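Local atomic coordinates of putative regulatory protein (Streptomyces coelicolor A3, PDB entry 2PZ9), a protein that probably binds DNA and regulates transcription as a dimeric member of the TetR family. Residues Q33-A38 with A60-E65; A37-E42 with D54-Q59; H46-A51 with R72-L77; E91-D96 with G105-H110; G145-L150 with D164-L169. All blocks are in the same frame, centred on the assembly; numbering follows the deposited sequence.

Contacts 1, 2 and 3 lie together in the predicted DNA-binding region of TetR type, and all use helix 32-50. Contacts 1 and 2 have centres about 6 Å apart and share Ala-37 and Ala-38. Contact 3 is about 10 Å, centre to centre, from contact 2. Helix 74-92 then runs to contact 4, about 28 Å between centres from contact 3. There it meets helix 100-113. Contact 5 comes last in the chain, about 15 Å from contact 4 between centres. Lys-149 reaches back to Gln-94, linking the two. Helix 74-92 thus joins the predicted DNA-binding end to the C-terminal domain, where contact 5 borders the second subunit.

Contact 1 of 5, residues Q33-A38 with A60-E65; sequences QRIVAA and ARTSKE. With SO4 (sulfate ion), chain C; SO4 (sulfate ion), chain E.
Arg-34, Ile-35 and Ala-38 meet Ala-60 and Thr-62 in a mixed polar and apolar contact. It joins helix 32-50 to the turn of the predicted helix-turn-helix motif, between helix 53-59 and helix 64-70. Ala-60 is in the middle. Its CB lies against the backbone of helix 32-50, 3.6 Å from Ile-35 CA. Ala-38 CB approaches the same methyl, 3.8 Å from Ala-60 CB. Ile-35 and Thr-62 cross obliquely, and Ile-35 CG1 is 3.8 Å from Thr-62 CG2. Tyr-70, Phe-71 and Leu-77 also touch Ile-35, so this side faces the core of the domain.

The outer side is polar. Arg-34 bends at chi3 (-78°), and this turns its guanidinium toward the turn. NH1 donates to Ala-60 O at 2.6 Å, with the oxygen at the edge of the guanidinium and in its plane. The donor sits nearly along the C=O axis (169°). Arg-61 has positive phi and forms a Schellman motif at the end of helix 53-59. Ser-63 is the N-cap of helix 64-70. Next to it, Lys-64 NZ binds a sulfate through O1 at 2.8 Å. Asp-54 N also meets that ion, though too closely for the distance to be trusted. The sulfate probably comes from the crystallisation liquor.

The Arg-34 bond places a positive group on a carbonyl at the C-terminal end of a helix. This is likely to be favourable for the helix dipole.

Contact 2 of 5, residues A37-E42 with D54-Q59; sequences AAAKEE and DRIAKQ. With SO4 (sulfate ion), chain E.
Glu-42 and Arg-55 form a salt bridge across the two helices. Arg-55 NH1 donates to Glu-42 OE2 at 2.6 Å, and OE2 uses its syn lone pair. The oxygen lies at the edge of the guanidinium, close to its plane. Carboxylate and guanidinium are nearly coplanar (26° apart), although the two side chains cross at about a right angle. The Glu-42 chain bends at chi2 (80°), which turns the edge of its carboxylate to Arg-55 CD, 3.4 Å from Glu-42 OE1.

Ile-56 lies beside this pair. Its CG1 is 3.6 Å from Glu-42 CB, and its CD1 reaches Ala-39 CA at 3.9 Å. Further along, Ala-38 CB rests on Ile-56 O (3.6 Å) and on Gln-59 CB (4.0 Å). The two short segments have axes 8.7 Å apart and run 137° to each other. Helix 53-59 is the first helix of the predicted helix-turn-helix motif, and helix 32-50 packs against it within the TetR-type domain.

An alanine in place of Glu-42 would probably leave Arg-55 without its counter-charge and Arg-52 N without this acceptor, and strip the CG contact from Ile-56.

Further out, the backbone N of Arg-52 also donates to Glu-42 OE2, so two bonds hold this oxygen. The Arg-52 guanidinium lies close to Arg-55 NH2, where the carboxylate probably offsets some of the like charge. Leu-77 and Val-81 of helix 74-92 touch Ala-39.

Contact 3 of 5, residues H46-A51 with R72-L77; sequences HGIAGA and RSKEAL
Lys-74 lays the end of its side chain across the backbone carbonyls where helix 32-50 finishes. The carbonyl oxygens of Ile-48, Ala-49 and Ala-51 lie along it. Lys-74 CD is 3.2 Å from Ala-51 O, and Lys-74 CE is 3.0 Å from Ile-48 O. The ammonium makes a weak hydrogen bond from NZ to Ala-49 O at 3.3 Å. Lys-74 NZ is also 3.2 Å from Ile-48 O, but at an angle too poor for a hydrogen bond. The chain leaves its helix with CG anti to the backbone N (chi1 -154°). It then bends at chi3 (65°), which brings CE and NZ beside the carbonyls.

The apolar share is small. The methyl CG2 of Ile-48 meets the end of the lysine chain at a slant, 4.2 Å from Lys-74 CE. The same CG2 also lies 4.4 Å from Glu-75 CG. With an alanine here instead of Lys-74, the carbonyls of Ile-48 and Ala-49 would probably lose their nearby positive charge, and the flank of Ile-48 would be less covered.

Both helix ends are held by other bonds. Ser-73 is the N-cap of helix 74-92, and its OG accepts from Ala-76 N at 2.8 Å. In helix 32-50, the N atoms of Ile-48 and Ala-49 have no bond to the turn before. Glu-127 takes both with its carboxylate. Leu-77, one turn after Lys-74, packs on Ala-39, Phe-43 and Ile-56.

This is the TetR-family layout, in which the long helix leading out of the DNA-binding domain starts against that domain's first helix.

Contact 4 of 5, residues E91-D96 with G105-H110; sequences EATQLD and GILFDH
Ile-106 and Leu-107 of helix 100-113 pack on Ala-92 and Thr-93, at the C-terminal part of helix 74-92 and the following loop. In a TetR-type fold this is where the helix from the DNA-binding domain meets the C-terminal domain. Ile-106 presents CG2, which lies 3.6 Å from Ala-92 O. The same methyl is 3.8 Å from Thr-93 OG1, and the two side chains slide past each other in opposite directions. Leu-107 comes next and crosses Thr-93 at about a right angle. Its CD2 is 3.3 Å from Thr-93 OG1, so a methyl meets a hydroxyl here. Phe-108 faces helix 198-212, where Asp-109 also makes a salt bridge with Arg-202. No hydrogen bond crosses between the segments; methyl packing and the imidazole edge make the contact. Lys-146 touches Thr-93 from helix 139-155.

His-110 closes the contact. Its CG is anti to the backbone N (chi1 -180°), which carries the ring out to Ala-92. Ala-92 CB lies at the ring edge, 3.9 Å from His-110 ND1.

Contact 5 of 5, residues G145-L150 with D164-L169; sequences GKLDKL and DPVDVL
Leu-147 pushes CD2 into the first turn of helix 165-176. The methyl sits 3.6 Å from both Pro-165 C and Val-166 N. The hollow is walled by Pro-165 CB (3.9 Å from Leu-147 CD2) and by Leu-169 CD2 (4.0 Å from Leu-147 CD2). Leu-147 CG lies anti to its carbonyl carbon (chi1 -65°), which directs the branch at this turn.

Leu-150, one turn on, spreads its two methyls over separate bumps. CD1 is 4.1 Å from Leu-169 CB, and CD2 is 4.2 Å from Val-168 CG1. Leu-150 and Leu-169 cross at about a right angle. The axes of the two short helical segments come within 9.4 Å at 111°. Both lie in the TetR-type C-terminal domain, and the second subunit packs on the same residues: its Gln-192 on Leu-147 and its Ile-185 on Leu-169.

Leu-169 also fits the aliphatic part of Lys-146. Its CD1 lies 4.1 Å from Lys-146 CD, while Lys-146 NZ is hydrogen-bonded to Tyr-103 OH. At the start of helix 165-176, Asp-164 is the N-cap, and its OD1 accepts from Val-166 N through the anti lone pair. Asp-164 OD2 accepts from Val-194 N of the second subunit.

Contact 1 of 5, residues Q33-A38 with A60-E65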
# COMPACT_ATOMS: atom_id res chain seq x y z
N GLN A 33 2.09 12.37 -26.94
CA GLN A 33 0.97 12.12 -26.01
C GLN A 33 0.44 10.72 -26.15
O GLN A 33 0.24 10.03 -25.15
CB GLN A 33 -0.16 13.08 -26.25
CG GLN A 33 0.24 14.49 -26.23
CD GLN A 33 -0.90 15.39 -26.66
OE1 GLN A 33 -1.66 15.06 -27.58
NE2 GLN A 33 -1.02 16.52 -25.98
N ARG A 34 0.24 10.31 -27.40
CA ARG A 34 -0.27 8.98 -27.69
C ARG A 34 0.63 7.87 -27.16
O ARG A 34 0.12 6.90 -26.62
CB ARG A 34 -0.51 8.81 -29.19
CG ARG A 34 -1.95 9.03 -29.56
CD ARG A 34 -2.28 8.54 -30.94
NE ARG A 34 -1.82 9.46 -31.98
CZ ARG A 34 -0.72 9.28 -32.71
NH1 ARG A 34 0.06 8.22 -32.52
NH2 ARG A 34 -0.40 10.18 -33.62
N ILE A 35 1.95 8.02 -27.31
CA ILE A 35 2.94 7.10 -26.71
C ILE A 35 2.83 7.09 -25.18
O ILE A 35 2.94 6.06 -24.53
CB ILE A 35 4.41 7.48 -27.08
CG1 ILE A 35 4.72 7.18 -28.55
CG2 ILE A 35 5.41 6.77 -26.18
CD1 ILE A 35 5.95 7.91 -29.09
N VAL A 36 2.66 8.27 -24.61
CA VAL A 36 2.61 8.41 -23.17
C VAL A 36 1.34 7.76 -22.63
O VAL A 36 1.40 6.95 -21.71
CB VAL A 36 2.71 9.89 -22.75
CG1 VAL A 36 2.23 10.09 -21.28
CG2 VAL A 36 4.13 10.38 -22.97
N ALA A 37 0.20 8.11 -23.22
CA ALA A 37 -1.09 7.52 -22.81
C ALA A 37 -1.03 6.00 -22.87
O ALA A 37 -1.47 5.32 -21.95
CB ALA A 37 -2.21 8.04 -23.68
N ALA A 38 -0.46 5.47 -23.95
CA ALA A 38 -0.33 4.03 -24.13
C ALA A 38 0.69 3.42 -23.19
O ALA A 38 0.53 2.29 -22.73
CB ALA A 38 -0.00 3.68 -25.60
N ALA A 60 -0.15 2.94 -29.30
CA ALA A 60 -0.02 4.38 -29.54
C ALA A 60 -0.17 4.75 -31.02
O ALA A 60 -0.01 5.92 -31.38
CB ALA A 60 1.33 4.87 -29.01
N ARG A 61 -0.48 3.76 -31.86
CA ARG A 61 -0.60 3.94 -33.31
C ARG A 61 0.68 4.52 -33.91
O ARG A 61 0.62 5.47 -34.69
CB ARG A 61 -1.81 4.81 -33.64
CG ARG A 61 -2.60 4.37 -34.85
CD ARG A 61 -4.08 4.60 -34.61
NE ARG A 61 -4.51 3.96 -33.37
CZ ARG A 61 -5.73 3.46 -33.15
NH1 ARG A 61 -6.66 3.49 -34.10
NH2 ARG A 61 -6.01 2.90 -31.97
N THR A 62 1.82 3.96 -33.50
CA THR A 62 3.16 4.36 -34.02
C THR A 62 4.15 3.16 -34.12
O THR A 62 3.73 2.01 -34.04
CB THR A 62 3.74 5.58 -33.22
OG1 THR A 62 4.86 6.13 -33.94
CG2 THR A 62 4.17 5.21 -31.79
N SER A 63 5.45 3.42 -34.34
CA SER A 63 6.47 2.34 -34.41
C SER A 63 7.48 2.32 -33.25
O SER A 63 7.71 3.35 -32.57
CB SER A 63 7.23 2.36 -35.74
OG SER A 63 8.20 3.39 -35.78
N LYS A 64 8.09 1.16 -33.04
CA LYS A 64 9.19 1.02 -32.09
C LYS A 64 10.25 2.09 -32.34
O LYS A 64 10.64 2.78 -31.40
CB LYS A 64 9.82 -0.38 -32.17
CG LYS A 64 9.08 -1.47 -31.39
CD LYS A 64 9.87 -2.79 -31.39
CE LYS A 64 11.01 -2.75 -30.38
NZ LYS A 64 11.59 -4.10 -30.16
N GLU A 65 10.70 2.26 -33.59
CA GLU A 65 11.74 3.25 -33.88
C GLU A 65 11.35 4.66 -33.42
O GLU A 65 12.18 5.39 -32.85
CB GLU A 65 12.19 3.25 -35.35
CG GLU A 65 13.69 3.66 -35.50
CD GLU A 65 14.13 4.13 -36.92
OE1 GLU A 65 13.24 4.41 -37.75
OE2 GLU A 65 15.36 4.22 -37.19
S SO4 C . 0.49 15.71 -22.55
O1 SO4 C . 0.66 16.30 -23.87
O2 SO4 C . 1.31 16.43 -21.56
O3 SO4 C . -0.92 15.80 -22.18
O4 SO4 C . 0.93 14.30 -22.58
S SO4 E . 9.65 -5.00 -26.60
O1 SO4 E . 10.66 -4.67 -27.61
O2 SO4 E . 8.38 -4.43 -27.03
O3 SO4 E . 9.45 -6.44 -26.52
O4 SO4 E . 10.08 -4.45 -25.31

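Contact 2 of 5, residues A37-E42 with D54-Q59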
# COMPACT_ATOMS: atom_id res chain seq x y z
N ALA A 37 0.20 8.11 -23.22
CA ALA A 37 -1.09 7.52 -22.81
C ALA A 37 -1.03 6.00 -22.87
O ALA A 37 -1.47 5.32 -21.95
CB ALA A 37 -2.21 8.04 -23.68
N ALA A 38 -0.46 5.47 -23.95
CA ALA A 38 -0.33 4.03 -24.13
C ALA A 38 0.69 3.42 -23.19
O ALA A 38 0.53 2.29 -22.73
CB ALA A 38 -0.00 3.68 -25.60
N ALA A 39 1.76 4.16 -22.89
CA ALA A 39 2.74 3.67 -21.92
C ALA A 39 2.16 3.59 -20.50
O ALA A 39 2.47 2.66 -19.76
CB ALA A 39 4.02 4.51 -21.97
N LYS A 40 1.30 4.56 -20.14
CA LYS A 40 0.57 4.58 -18.87
C LYS A 40 -0.19 3.29 -18.64
O LYS A 40 -0.15 2.70 -17.56
CB LYS A 40 -0.46 5.69 -18.87
CG LYS A 40 -0.07 6.96 -18.20
CD LYS A 40 -1.33 7.55 -17.53
CE LYS A 40 -1.45 9.08 -17.69
NZ LYS A 40 -1.76 9.49 -19.09
N GLU A 41 -0.92 2.87 -19.67
CA GLU A 41 -1.83 1.74 -19.56
C GLU A 41 -1.04 0.43 -19.52
O GLU A 41 -1.42 -0.48 -18.79
CB GLU A 41 -2.77 1.80 -20.75
CG GLU A 41 -4.09 1.16 -20.56
CD GLU A 41 -4.58 0.50 -21.86
OE1 GLU A 41 -5.53 -0.32 -21.78
OE2 GLU A 41 -4.01 0.77 -22.95
N GLU A 42 0.06 0.37 -20.28
CA GLU A 42 0.99 -0.78 -20.27
C GLU A 42 1.87 -0.94 -19.02
O GLU A 42 2.18 -2.07 -18.62
CB GLU A 42 1.90 -0.74 -21.51
CG GLU A 42 2.94 -1.88 -21.60
CD GLU A 42 2.36 -3.19 -22.13
OE1 GLU A 42 1.23 -3.19 -22.66
OE2 GLU A 42 3.06 -4.22 -22.02
N ASP A 54 6.88 -2.99 -28.13
CA ASP A 54 5.96 -3.60 -29.11
C ASP A 54 4.51 -3.16 -28.88
O ASP A 54 3.96 -2.39 -29.66
CB ASP A 54 6.02 -5.13 -29.06
CG ASP A 54 7.17 -5.70 -29.86
OD1 ASP A 54 8.15 -4.95 -30.12
OD2 ASP A 54 7.10 -6.90 -30.23
N ARG A 55 3.92 -3.65 -27.79
CA ARG A 55 2.53 -3.32 -27.45
C ARG A 55 2.30 -1.82 -27.36
O ARG A 55 1.27 -1.31 -27.82
CB ARG A 55 2.12 -3.96 -26.12
CG ARG A 55 1.82 -5.44 -26.15
CD ARG A 55 1.37 -5.82 -24.76
NE ARG A 55 1.66 -7.20 -24.41
CZ ARG A 55 2.51 -7.59 -23.46
NH1 ARG A 55 3.18 -6.69 -22.75
NH2 ARG A 55 2.67 -8.89 -23.22
N ILE A 56 3.25 -1.10 -26.76
CA ILE A 56 3.07 0.33 -26.55
C ILE A 56 2.95 1.09 -27.86
O ILE A 56 2.06 1.92 -28.01
CB ILE A 56 4.16 0.93 -25.65
CG1 ILE A 56 3.92 0.53 -24.18
CG2 ILE A 56 4.21 2.46 -25.81
CD1 ILE A 56 5.09 0.79 -23.24
N ALA A 57 3.87 0.82 -28.80
CA ALA A 57 3.86 1.46 -30.09
C ALA A 57 2.63 1.02 -30.88
O ALA A 57 1.95 1.85 -31.49
CB ALA A 57 5.12 1.14 -30.84
N LYS A 58 2.35 -0.28 -30.85
CA LYS A 58 1.18 -0.84 -31.52
C LYS A 58 -0.08 -0.14 -31.00
O LYS A 58 -0.95 0.22 -31.78
CB LYS A 58 1.15 -2.37 -31.34
CG LYS A 58 -0.18 -3.10 -31.59
CD LYS A 58 -1.04 -3.16 -30.29
CE LYS A 58 -1.61 -4.56 -29.97
NZ LYS A 58 -2.26 -5.25 -31.12
N GLN A 59 -0.15 0.09 -29.69
CA GLN A 59 -1.30 0.78 -29.09
C GLN A 59 -1.32 2.30 -29.35
O GLN A 59 -2.37 2.87 -29.58
CB GLN A 59 -1.39 0.49 -27.58
CG GLN A 59 -2.82 0.60 -27.01
CD GLN A 59 -3.82 -0.36 -27.69
OE1 GLN A 59 -3.44 -1.38 -28.29
NE2 GLN A 59 -5.11 -0.04 -27.58
S SO4 E . 9.65 -5.00 -26.60
O1 SO4 E . 10.66 -4.67 -27.61
O2 SO4 E . 8.38 -4.43 -27.03
O3 SO4 E . 9.45 -6.44 -26.52
O4 SO4 E . 10.08 -4.45 -25.31

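Contact 3 of 5, residues H46-A51 with R72-L77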
# COMPACT_ATOMS: atom_id res chain seq x y z
N HIS A 46 1.66 -4.29 -16.51
CA HIS A 46 2.71 -5.30 -16.53
C HIS A 46 3.94 -4.88 -15.76
O HIS A 46 4.85 -5.68 -15.53
CB HIS A 46 3.07 -5.62 -17.97
CG HIS A 46 1.94 -6.18 -18.78
ND1 HIS A 46 1.30 -5.46 -19.77
CD2 HIS A 46 1.32 -7.38 -18.75
CE1 HIS A 46 0.35 -6.20 -20.32
NE2 HIS A 46 0.34 -7.37 -19.71
N GLY A 47 3.96 -3.61 -15.34
CA GLY A 47 5.15 -3.01 -14.74
C GLY A 47 6.17 -2.72 -15.80
O GLY A 47 5.85 -2.74 -16.99
N ILE A 48 7.40 -2.46 -15.37
CA ILE A 48 8.52 -2.13 -16.28
C ILE A 48 9.10 -3.36 -17.02
O ILE A 48 9.00 -3.44 -18.24
CB ILE A 48 9.68 -1.43 -15.55
CG1 ILE A 48 9.16 -0.22 -14.76
CG2 ILE A 48 10.81 -1.07 -16.53
CD1 ILE A 48 10.00 0.08 -13.55
N ALA A 49 9.70 -4.29 -16.28
CA ALA A 49 10.21 -5.53 -16.88
C ALA A 49 9.12 -6.20 -17.72
O ALA A 49 9.38 -6.65 -18.82
CB ALA A 49 10.73 -6.48 -15.81
N GLY A 50 7.89 -6.21 -17.21
CA GLY A 50 6.77 -6.80 -17.94
C GLY A 50 6.18 -6.01 -19.10
O GLY A 50 5.44 -6.56 -19.90
N ALA A 51 6.45 -4.72 -19.21
CA ALA A 51 5.87 -3.97 -20.32
C ALA A 51 6.65 -4.18 -21.64
O ALA A 51 7.89 -4.33 -21.63
CB ALA A 51 5.73 -2.49 -19.97
N ARG A 72 14.93 7.28 -24.69
CA ARG A 72 16.14 6.47 -24.80
C ARG A 72 15.87 4.95 -24.65
O ARG A 72 16.44 4.14 -25.37
CB ARG A 72 17.10 6.99 -23.75
CG ARG A 72 18.42 6.33 -23.65
CD ARG A 72 19.06 6.92 -22.41
NE ARG A 72 20.40 6.41 -22.20
CZ ARG A 72 21.51 6.94 -22.71
NH1 ARG A 72 21.44 8.02 -23.48
NH2 ARG A 72 22.68 6.39 -22.46
N SER A 73 14.98 4.58 -23.73
CA SER A 73 14.85 3.19 -23.28
C SER A 73 13.48 2.92 -22.66
O SER A 73 12.78 3.84 -22.24
CB SER A 73 15.93 2.89 -22.23
OG SER A 73 15.67 3.58 -21.01
N LYS A 74 13.11 1.66 -22.58
CA LYS A 74 11.90 1.31 -21.84
C LYS A 74 11.90 1.99 -20.47
O LYS A 74 10.87 2.47 -20.00
CB LYS A 74 11.81 -0.21 -21.69
CG LYS A 74 10.39 -0.77 -21.53
CD LYS A 74 10.37 -2.32 -21.49
CE LYS A 74 11.08 -2.89 -20.26
NZ LYS A 74 11.25 -4.35 -20.34
N GLU A 75 13.07 2.04 -19.83
CA GLU A 75 13.16 2.55 -18.45
C GLU A 75 13.08 4.09 -18.40
O GLU A 75 12.43 4.66 -17.52
CB GLU A 75 14.42 2.00 -17.73
CG GLU A 75 14.69 0.46 -17.94
CD GLU A 75 15.47 0.13 -19.25
OE1 GLU A 75 16.59 0.69 -19.45
OE2 GLU A 75 14.98 -0.69 -20.08
N ALA A 76 13.71 4.74 -19.38
CA ALA A 76 13.56 6.17 -19.58
C ALA A 76 12.11 6.57 -19.81
O ALA A 76 11.65 7.57 -19.28
CB ALA A 76 14.44 6.64 -20.74
N LEU A 77 11.39 5.77 -20.59
CA LEU A 77 10.00 6.00 -20.85
C LEU A 77 9.20 5.92 -19.56
O LEU A 77 8.44 6.84 -19.26
CB LEU A 77 9.49 4.99 -21.88
CG LEU A 77 8.00 4.98 -22.29
CD1 LEU A 77 7.48 6.34 -22.71
CD2 LEU A 77 7.75 3.97 -23.38

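Contact 4 of 5, residues E91-D96 with G105-H110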
# COMPACT_ATOMS: atom_id res chain seq x y z
N GLU A 91 -0.06 18.65 -8.17
CA GLU A 91 -0.91 19.78 -8.54
C GLU A 91 -2.37 19.59 -8.14
O GLU A 91 -3.02 20.53 -7.70
CB GLU A 91 -0.80 20.07 -10.03
CG GLU A 91 0.59 20.54 -10.39
CD GLU A 91 0.73 20.91 -11.85
OE1 GLU A 91 -0.29 21.26 -12.50
OE2 GLU A 91 1.87 20.87 -12.35
N ALA A 92 -2.88 18.37 -8.30
CA ALA A 92 -4.22 18.03 -7.83
C ALA A 92 -4.31 18.01 -6.29
O ALA A 92 -5.40 17.85 -5.73
CB ALA A 92 -4.63 16.67 -8.41
N THR A 93 -3.18 18.21 -5.61
CA THR A 93 -3.05 17.82 -4.20
C THR A 93 -2.48 18.90 -3.30
O THR A 93 -1.84 18.61 -2.29
CB THR A 93 -2.26 16.46 -4.09
OG1 THR A 93 -3.21 15.40 -4.04
CG2 THR A 93 -1.31 16.36 -2.87
N GLN A 94 -2.73 20.16 -3.66
CA GLN A 94 -2.47 21.28 -2.75
C GLN A 94 -2.86 20.84 -1.32
O GLN A 94 -4.02 20.47 -1.06
CB GLN A 94 -3.24 22.52 -3.25
CG GLN A 94 -3.57 23.63 -2.21
CD GLN A 94 -2.38 24.55 -1.88
OE1 GLN A 94 -2.07 24.79 -0.69
NE2 GLN A 94 -1.71 25.06 -2.92
N LEU A 95 -1.89 20.84 -0.41
CA LEU A 95 -2.18 20.48 0.97
C LEU A 95 -2.77 21.64 1.76
O LEU A 95 -2.18 22.72 1.83
CB LEU A 95 -0.95 19.94 1.69
CG LEU A 95 -0.99 19.97 3.24
CD1 LEU A 95 -2.09 19.10 3.87
CD2 LEU A 95 0.36 19.58 3.84
N ASP A 96 -3.92 21.39 2.37
CA ASP A 96 -4.50 22.33 3.30
C ASP A 96 -4.37 21.81 4.74
O ASP A 96 -5.08 20.88 5.12
CB ASP A 96 -5.97 22.59 2.98
CG ASP A 96 -6.50 23.84 3.67
OD1 ASP A 96 -6.12 24.12 4.84
OD2 ASP A 96 -7.31 24.55 3.04
N GLY A 105 -9.83 13.38 1.32
CA GLY A 105 -10.86 13.18 0.32
C GLY A 105 -10.28 13.49 -1.04
O GLY A 105 -10.52 12.77 -2.00
N ILE A 106 -9.48 14.54 -1.10
CA ILE A 106 -8.80 14.94 -2.33
C ILE A 106 -7.97 13.76 -2.91
O ILE A 106 -8.19 13.36 -4.06
CB ILE A 106 -8.05 16.32 -2.14
CG1 ILE A 106 -8.86 17.45 -2.76
CG2 ILE A 106 -6.66 16.36 -2.74
CD1 ILE A 106 -9.88 18.13 -1.80
N LEU A 107 -7.09 13.16 -2.10
CA LEU A 107 -6.30 11.99 -2.52
C LEU A 107 -7.18 10.80 -2.85
O LEU A 107 -6.90 10.04 -3.78
CB LEU A 107 -5.27 11.59 -1.46
CG LEU A 107 -4.24 12.66 -1.12
CD1 LEU A 107 -3.56 12.49 0.25
CD2 LEU A 107 -3.19 12.69 -2.24
N PHE A 108 -8.25 10.63 -2.08
CA PHE A 108 -9.11 9.52 -2.31
C PHE A 108 -9.68 9.62 -3.72
O PHE A 108 -9.66 8.65 -4.48
CB PHE A 108 -10.24 9.50 -1.31
CG PHE A 108 -11.24 8.42 -1.57
CD1 PHE A 108 -11.00 7.11 -1.14
CD2 PHE A 108 -12.41 8.69 -2.29
CE1 PHE A 108 -11.94 6.10 -1.41
CE2 PHE A 108 -13.34 7.69 -2.56
CZ PHE A 108 -13.12 6.41 -2.12
N ASP A 109 -10.17 10.82 -4.03
CA ASP A 109 -10.78 11.12 -5.31
C ASP A 109 -9.85 10.84 -6.45
O ASP A 109 -10.24 10.21 -7.43
CB ASP A 109 -11.15 12.59 -5.33
CG ASP A 109 -12.30 12.92 -4.40
OD1 ASP A 109 -13.06 12.00 -4.00
OD2 ASP A 109 -12.43 14.12 -4.06
N HIS A 110 -8.62 11.31 -6.31
CA HIS A 110 -7.63 11.17 -7.33
C HIS A 110 -7.39 9.72 -7.71
O HIS A 110 -7.37 9.38 -8.89
CB HIS A 110 -6.33 11.80 -6.86
CG HIS A 110 -5.23 11.71 -7.88
ND1 HIS A 110 -4.85 12.78 -8.65
CD2 HIS A 110 -4.45 10.67 -8.25
CE1 HIS A 110 -3.86 12.41 -9.45
NE2 HIS A 110 -3.60 11.13 -9.23

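Contact 5 of 5, residues G145-L150 with D164-L169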
# COMPACT_ATOMS: atom_id res chain seq x y z
N GLY A 145 8.43 20.32 1.74
CA GLY A 145 7.56 21.50 1.77
C GLY A 145 6.32 21.30 2.64
O GLY A 145 5.97 22.15 3.47
N LYS A 146 5.65 20.17 2.45
CA LYS A 146 4.44 19.86 3.22
C LYS A 146 4.71 19.67 4.71
O LYS A 146 3.88 20.01 5.54
CB LYS A 146 3.73 18.64 2.64
CG LYS A 146 3.17 18.87 1.27
CD LYS A 146 2.44 17.66 0.79
CE LYS A 146 2.18 17.73 -0.67
NZ LYS A 146 1.24 16.63 -1.02
N LEU A 147 5.86 19.11 5.04
CA LEU A 147 6.24 18.97 6.44
C LEU A 147 6.44 20.35 7.03
O LEU A 147 6.10 20.59 8.17
CB LEU A 147 7.50 18.12 6.59
CG LEU A 147 7.37 16.65 6.17
CD1 LEU A 147 8.74 15.99 6.08
CD2 LEU A 147 6.44 15.88 7.10
N ASP A 148 6.98 21.27 6.24
CA ASP A 148 7.05 22.63 6.72
C ASP A 148 5.67 23.26 6.91
O ASP A 148 5.43 23.93 7.89
CB ASP A 148 7.98 23.47 5.86
CG ASP A 148 9.33 23.64 6.51
OD1 ASP A 148 10.05 22.62 6.66
OD2 ASP A 148 9.66 24.78 6.91
N LYS A 149 4.76 22.98 5.98
CA LYS A 149 3.39 23.48 6.03
C LYS A 149 2.71 22.96 7.31
O LYS A 149 2.02 23.70 8.01
CB LYS A 149 2.64 23.02 4.77
CG LYS A 149 1.81 24.08 4.01
CD LYS A 149 2.11 24.04 2.47
CE LYS A 149 0.88 24.05 1.52
NZ LYS A 149 -0.11 25.15 1.76
N LEU A 150 2.94 21.70 7.64
CA LEU A 150 2.41 21.16 8.89
C LEU A 150 3.10 21.75 10.12
O LEU A 150 2.42 22.06 11.09
CB LEU A 150 2.46 19.63 8.88
CG LEU A 150 1.65 18.97 7.74
CD1 LEU A 150 2.27 17.64 7.30
CD2 LEU A 150 0.18 18.78 8.10
N ASP A 164 4.28 14.31 15.37
CA ASP A 164 5.35 14.60 14.46
C ASP A 164 4.76 14.77 13.06
O ASP A 164 4.08 13.88 12.55
CB ASP A 164 6.41 13.52 14.45
CG ASP A 164 7.74 14.01 13.94
OD1 ASP A 164 7.83 14.50 12.78
OD2 ASP A 164 8.70 13.90 14.71
N PRO A 165 5.02 15.92 12.44
CA PRO A 165 4.64 16.17 11.07
C PRO A 165 4.86 14.93 10.21
O PRO A 165 3.95 14.51 9.48
CB PRO A 165 5.60 17.28 10.67
CG PRO A 165 5.75 18.06 11.90
CD PRO A 165 5.72 17.08 13.02
N VAL A 166 6.06 14.37 10.30
CA VAL A 166 6.46 13.16 9.60
C VAL A 166 5.37 12.08 9.71
O VAL A 166 4.97 11.50 8.71
CB VAL A 166 7.86 12.66 10.10
CG1 VAL A 166 8.20 11.30 9.56
CG2 VAL A 166 8.93 13.63 9.67
N ASP A 167 4.89 11.83 10.92
CA ASP A 167 3.84 10.83 11.12
C ASP A 167 2.50 11.27 10.50
O ASP A 167 1.79 10.46 9.88
CB ASP A 167 3.68 10.48 12.61
CG ASP A 167 4.94 9.80 13.21
OD1 ASP A 167 5.37 8.74 12.68
OD2 ASP A 167 5.50 10.32 14.21
N VAL A 168 2.17 12.56 10.64
CA VAL A 168 0.90 13.10 10.15
C VAL A 168 0.78 12.93 8.63
O VAL A 168 -0.22 12.40 8.12
CB VAL A 168 0.74 14.60 10.55
CG1 VAL A 168 -0.57 15.17 10.04
CG2 VAL A 168 0.85 14.78 12.05
N LEU A 169 1.82 13.34 7.93
CA LEU A 169 1.86 13.26 6.48
C LEU A 169 1.73 11.82 5.98
O LEU A 169 0.81 11.50 5.22
CB LEU A 169 3.14 13.90 5.95
CG LEU A 169 3.26 13.95 4.44
CD1 LEU A 169 2.30 14.99 3.91
CD2 LEU A 169 4.70 14.21 3.96